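2-C-methyl-D-erythritol 2,4-cyclodiphosphate synthase (Thermus thermophilus, PDB 1IV3) catalyses the conversion of CDP-methylerythritol 2-phosphate to methylerythritol 2,4-cyclodiphosphate with release of CMP, a divalent-metal-dependent step of non-mevalonate isoprenoid biosynthesis. Local coordinates at residues A[36-39]-A[40-43]; A[72-75]-A[76-80]. The protein carries 3 engineered substitutions. All blocks are in the same frame, centred on the assembly; numbering follows the deposited sequence.

Contact 1. Residues A[36-39]-A[40-43]; sequences DGDA and AMHA. Engineered in segment 40-43: Met41 (natural residue Leu). With MG (magnesium ion), chain G.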
loop_
_atom_site.group_PDB
_atom_site.type_symbol
_atom_site.label_atom_id
_atom_site.label_comp_id
_atom_site.label_asym_id
_atom_site.label_seq_id
_atom_site.Cartn_x
_atom_site.Cartn_y
_atom_site.Cartn_z
ATOM N N ASP A 36 -17.215 -7.251 -12.844
ATOM C CA ASP A 36 -16.235 -7.534 -13.890
ATOM C C ASP A 36 -14.883 -7.832 -13.258
ATOM O O ASP A 36 -13.892 -8.156 -13.917
ATOM C CB ASP A 36 -16.117 -6.374 -14.873
ATOM C CG ASP A 36 -15.839 -5.043 -14.194
ATOM O OD1 ASP A 36 -16.131 -4.003 -14.826
ATOM O OD2 ASP A 36 -15.328 -5.068 -13.055
ATOM N N GLY A 37 -14.828 -7.700 -11.929
ATOM C CA GLY A 37 -13.573 -7.968 -11.254
ATOM C C GLY A 37 -12.409 -7.083 -11.646
ATOM O O GLY A 37 -11.237 -7.482 -11.481
ATOM N N ASP A 38 -12.686 -5.883 -12.146
ATOM C CA ASP A 38 -11.631 -4.944 -12.517
ATOM C C ASP A 38 -10.992 -4.312 -11.278
ATOM O O ASP A 38 -11.481 -3.334 -10.694
ATOM C CB ASP A 38 -12.197 -3.837 -13.398
ATOM C CG ASP A 38 -11.172 -2.949 -14.064
ATOM O OD1 ASP A 38 -10.129 -2.615 -13.456
ATOM O OD2 ASP A 38 -11.447 -2.546 -15.219
ATOM N N ALA A 39 -9.881 -4.905 -10.850
ATOM C CA ALA A 39 -9.246 -4.526 -9.591
ATOM C C ALA A 39 -8.744 -3.092 -9.595
ATOM O O ALA A 39 -8.743 -2.406 -8.568
ATOM C CB ALA A 39 -8.136 -5.539 -9.341
ATOM N N ALA A 40 -8.266 -2.610 -10.743
ATOM C CA ALA A 40 -7.808 -1.234 -10.907
ATOM C C ALA A 40 -8.957 -0.270 -10.620
ATOM O O ALA A 40 -8.874 0.625 -9.792
ATOM C CB ALA A 40 -7.303 -0.963 -12.323
ATOM N N MET A 41 -10.063 -0.493 -11.342
ATOM C CA MET A 41 -11.228 0.354 -11.122
ATOM C C MET A 41 -11.668 0.283 -9.662
ATOM O O MET A 41 -11.987 1.304 -9.049
ATOM C CB MET A 41 -12.414 -0.052 -11.996
ATOM C CG MET A 41 -12.348 0.299 -13.466
ATOM S SD MET A 41 -12.510 2.051 -13.880
ATOM C CE MET A 41 -10.840 2.503 -14.145
ATOM N N HIS A 42 -11.711 -0.912 -9.067
ATOM C CA HIS A 42 -12.223 -0.993 -7.695
ATOM C C HIS A 42 -11.324 -0.279 -6.689
ATOM O O HIS A 42 -11.826 0.445 -5.828
ATOM C CB HIS A 42 -12.378 -2.449 -7.261
ATOM C CG HIS A 42 -13.501 -3.108 -7.987
ATOM N ND1 HIS A 42 -13.847 -4.422 -7.830
ATOM C CD2 HIS A 42 -14.372 -2.582 -8.894
ATOM C CE1 HIS A 42 -14.884 -4.707 -8.606
ATOM N NE2 HIS A 42 -15.219 -3.605 -9.263
ATOM N N ALA A 43 -10.022 -0.478 -6.861
ATOM C CA ALA A 43 -9.105 0.172 -5.907
ATOM C C ALA A 43 -9.121 1.688 -6.050
ATOM O O ALA A 43 -9.042 2.410 -5.055
ATOM C CB ALA A 43 -7.692 -0.370 -6.100
HETATM MG MG MG G . -12.961 -5.902 -6.895
HETATM O O HOH W 1 -14.449 -6.233 -5.130
#
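Asp38 caps the first turn of helix 39-50 and leans on Met41, three residues on. Its CB packs 4.0 Å from Met41 CB. CG stands anti to the backbone N (chi1 -169°), which brings the carboxylate up to the backbone N of Met41, and this carbon rests against Met41 CG. OD1 accepts a hydrogen bond from Met41 N, 3.0 Å away, almost straight (177° at the hydrogen) and arriving from above the carboxylate plane; it also accepts from Cys21 N. OD2 touches Met41 CG at 3.5 Å, and its polar partner is Gly22 N. Asp38 is thus the N-cap of the helix, and its carboxylate joins that helix end to the turn between strands 18-20 and 23-25. An alanine here would probably leave Met41 N and the amides of Cys21 and Gly22 without their acceptor and the helix start less firmly fixed to that turn. Met41, an engineered replacement of leucine, has a chain bent at chi2 and chi3 and packs on Leu116 and Leu119 of helix 109-120. The backbone O of Asp38 accepts from His42 N at 2.9 Å and also lies over one face of the imidazole, 3.3 Å above its plane and offset toward the rim. With CG anti to the carbonyl carbon (chi1 -70°), the His42 ring reaches back beside the loop, where ND1 binds magnesium at 2.0 Å; Asp8, His10 and a water are the other ligands. NE2, on the far side of the ring from the metal, is probably hydrogen-bonded to Ser73 OG, which probably also bonds Asp36 OD2. Asp36 OD2 in turn accepts from Asp38 N at 2.9 Å, closing an Asx turn that leads into the cap.

Contact 2. Residues A[72-75]-A[76-80]; sequences RSEV and FLREA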
loop_
_atom_site.group_PDB
_atom_site.type_symbol
_atom_site.label_atom_id
_atom_site.label_comp_id
_atom_site.label_asym_id
_atom_site.label_seq_id
_atom_site.Cartn_x
_atom_site.Cartn_y
_atom_site.Cartn_z
ATOM N N ARG A 72 -20.785 -2.175 -15.361
ATOM C CA ARG A 72 -19.334 -2.091 -15.475
ATOM C C ARG A 72 -18.725 -1.302 -14.327
ATOM O O ARG A 72 -19.315 -0.338 -13.852
ATOM C CB ARG A 72 -18.897 -1.338 -16.729
ATOM C CG ARG A 72 -19.185 -1.908 -18.091
ATOM C CD ARG A 72 -18.373 -1.075 -19.096
ATOM N NE ARG A 72 -18.733 -1.437 -20.456
ATOM C CZ ARG A 72 -18.006 -1.126 -21.528
ATOM N NH1 ARG A 72 -16.876 -0.454 -21.402
ATOM N NH2 ARG A 72 -18.465 -1.525 -22.700
ATOM N N SER A 73 -17.529 -1.664 -13.881
ATOM C CA SER A 73 -16.909 -0.961 -12.763
ATOM C C SER A 73 -16.629 0.516 -13.016
ATOM O O SER A 73 -16.551 1.339 -12.084
ATOM C CB SER A 73 -15.605 -1.703 -12.396
ATOM O OG SER A 73 -15.958 -3.002 -11.914
ATOM N N GLU A 74 -16.472 0.919 -14.284
ATOM C CA GLU A 74 -16.308 2.345 -14.573
ATOM C C GLU A 74 -17.509 3.166 -14.106
ATOM O O GLU A 74 -17.394 4.343 -13.758
ATOM C CB GLU A 74 -16.099 2.575 -16.080
ATOM C CG GLU A 74 -16.412 4.015 -16.495
ATOM C CD GLU A 74 -16.134 4.251 -17.969
ATOM O OE1 GLU A 74 -16.038 3.243 -18.707
ATOM O OE2 GLU A 74 -16.008 5.433 -18.356
ATOM N N VAL A 75 -18.701 2.568 -14.067
ATOM C CA VAL A 75 -19.874 3.291 -13.588
ATOM C C VAL A 75 -19.768 3.639 -12.109
ATOM O O VAL A 75 -20.229 4.686 -11.644
ATOM C CB VAL A 75 -21.137 2.437 -13.820
ATOM C CG1 VAL A 75 -22.319 2.967 -13.029
ATOM C CG2 VAL A 75 -21.425 2.388 -15.323
ATOM N N PHE A 76 -19.147 2.744 -11.354
ATOM C CA PHE A 76 -18.903 2.980 -9.941
ATOM C C PHE A 76 -17.862 4.083 -9.794
ATOM O O PHE A 76 -18.016 4.968 -8.962
ATOM C CB PHE A 76 -18.403 1.733 -9.224
ATOM C CG PHE A 76 -19.317 0.542 -9.464
ATOM C CD1 PHE A 76 -20.667 0.739 -9.719
ATOM C CD2 PHE A 76 -18.796 -0.743 -9.424
ATOM C CE1 PHE A 76 -21.488 -0.350 -9.955
ATOM C CE2 PHE A 76 -19.622 -1.839 -9.668
ATOM C CZ PHE A 76 -20.971 -1.631 -9.930
ATOM N N LEU A 77 -16.802 4.009 -10.594
ATOM C CA LEU A 77 -15.750 5.012 -10.477
ATOM C C LEU A 77 -16.300 6.403 -10.752
ATOM O O LEU A 77 -16.043 7.369 -10.032
ATOM C CB LEU A 77 -14.610 4.680 -11.451
ATOM C CG LEU A 77 -13.528 5.779 -11.462
ATOM C CD1 LEU A 77 -12.465 5.429 -10.431
ATOM C CD2 LEU A 77 -12.986 5.937 -12.865
ATOM N N ARG A 78 -17.094 6.507 -11.829
ATOM C CA ARG A 78 -17.710 7.800 -12.144
ATOM C C ARG A 78 -18.671 8.271 -11.069
ATOM O O ARG A 78 -18.776 9.468 -10.786
ATOM C CB ARG A 78 -18.437 7.694 -13.495
ATOM C CG ARG A 78 -17.503 7.303 -14.636
ATOM C CD ARG A 78 -18.101 7.680 -15.981
ATOM N NE ARG A 78 -17.129 7.588 -17.081
ATOM C CZ ARG A 78 -16.620 8.678 -17.656
ATOM N NH1 ARG A 78 -16.992 9.870 -17.218
ATOM N NH2 ARG A 78 -15.749 8.580 -18.649
ATOM N N GLU A 79 -19.419 7.372 -10.437
ATOM C CA GLU A 79 -20.283 7.846 -9.350
ATOM C C GLU A 79 -19.453 8.366 -8.185
ATOM O O GLU A 79 -19.760 9.379 -7.550
ATOM C CB GLU A 79 -21.206 6.711 -8.927
ATOM C CG GLU A 79 -22.168 6.980 -7.801
ATOM C CD GLU A 79 -23.158 8.099 -8.035
ATOM O OE1 GLU A 79 -23.242 8.707 -9.124
ATOM O OE2 GLU A 79 -23.906 8.382 -7.065
ATOM N N ALA A 80 -18.346 7.663 -7.870
ATOM C CA ALA A 80 -17.508 8.178 -6.786
ATOM C C ALA A 80 -16.966 9.532 -7.161
ATOM O O ALA A 80 -16.851 10.438 -6.336
ATOM C CB ALA A 80 -16.357 7.207 -6.467
#
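Arg72, the residue before helix 73-86, sets its carbonyl over the ring of Phe76: Arg72 O lies 4.2 Å above the plane, over the centre. The same oxygen accepts from Val75 N, a bond of the first turn. Ser73 comes next, and its backbone O takes two amides, Leu77 N at 3.1 Å and, weakly, Phe76 N. Its CA lies 3.8 Å from Phe76 CD2, while the probable polar partners of OG are Asp36 and the metal ligand His42. These bonds belong to the opening turns of an amphipathic helix: Leu77 packs on Thr45 and Leu48 of helix 39-50 and on Leu119 of helix 109-120, whereas Arg78 is exposed. Glu74 makes the one salt bridge between the two segments. Its chain leaves with CG anti to the backbone N (chi1 160°) and runs extended alongside that of Arg78, four residues on, both pointing the same way. A single oxygen, Glu74 OE2, receives Arg78 NE at 2.7 Å; this oxygen lies in the guanidinium plane and is met on its anti side, 20° out of the carboxylate plane. Arg78 NH2 adds a weak second bond to that oxygen, so the carboxylate is held at the guanidinium edge through one atom, the two planes 31° apart. In the backbone, Glu74 O accepts from Arg78 N at 2.9 Å and touches Arg78 CG. Val75 closes the segment: its O accepts from Glu79 N at 3.1 Å, and its CG1 meets Phe76 CD1 at 4.3 Å, with Trp68 also against the valine. Phe76 stacks on Phe61, a predicted substrate-binding residue, and Glu79 forms a salt bridge with Arg82.

Overall arrangement
Both contacts lie at helix starts, 36-43 opening helix 39-50 and 72-80 opening helix 73-86, and their centres are 10 Å apart. Contact 1 is buried near the middle of the chain and contributes the ligand His42 to the magnesium site, its polar atoms serving the cap, the metal and loop amides. Contact 2 sits farther out: Ser73 and Leu77 face inward, while the Glu74-Arg78 pair lies toward the surface. The two meet at Ser73, whose CB packs on Met41 CB and whose hydroxyl lies beside His42, which would place it in the second shell of the magnesium. No other subunit of the trimer touches either contact.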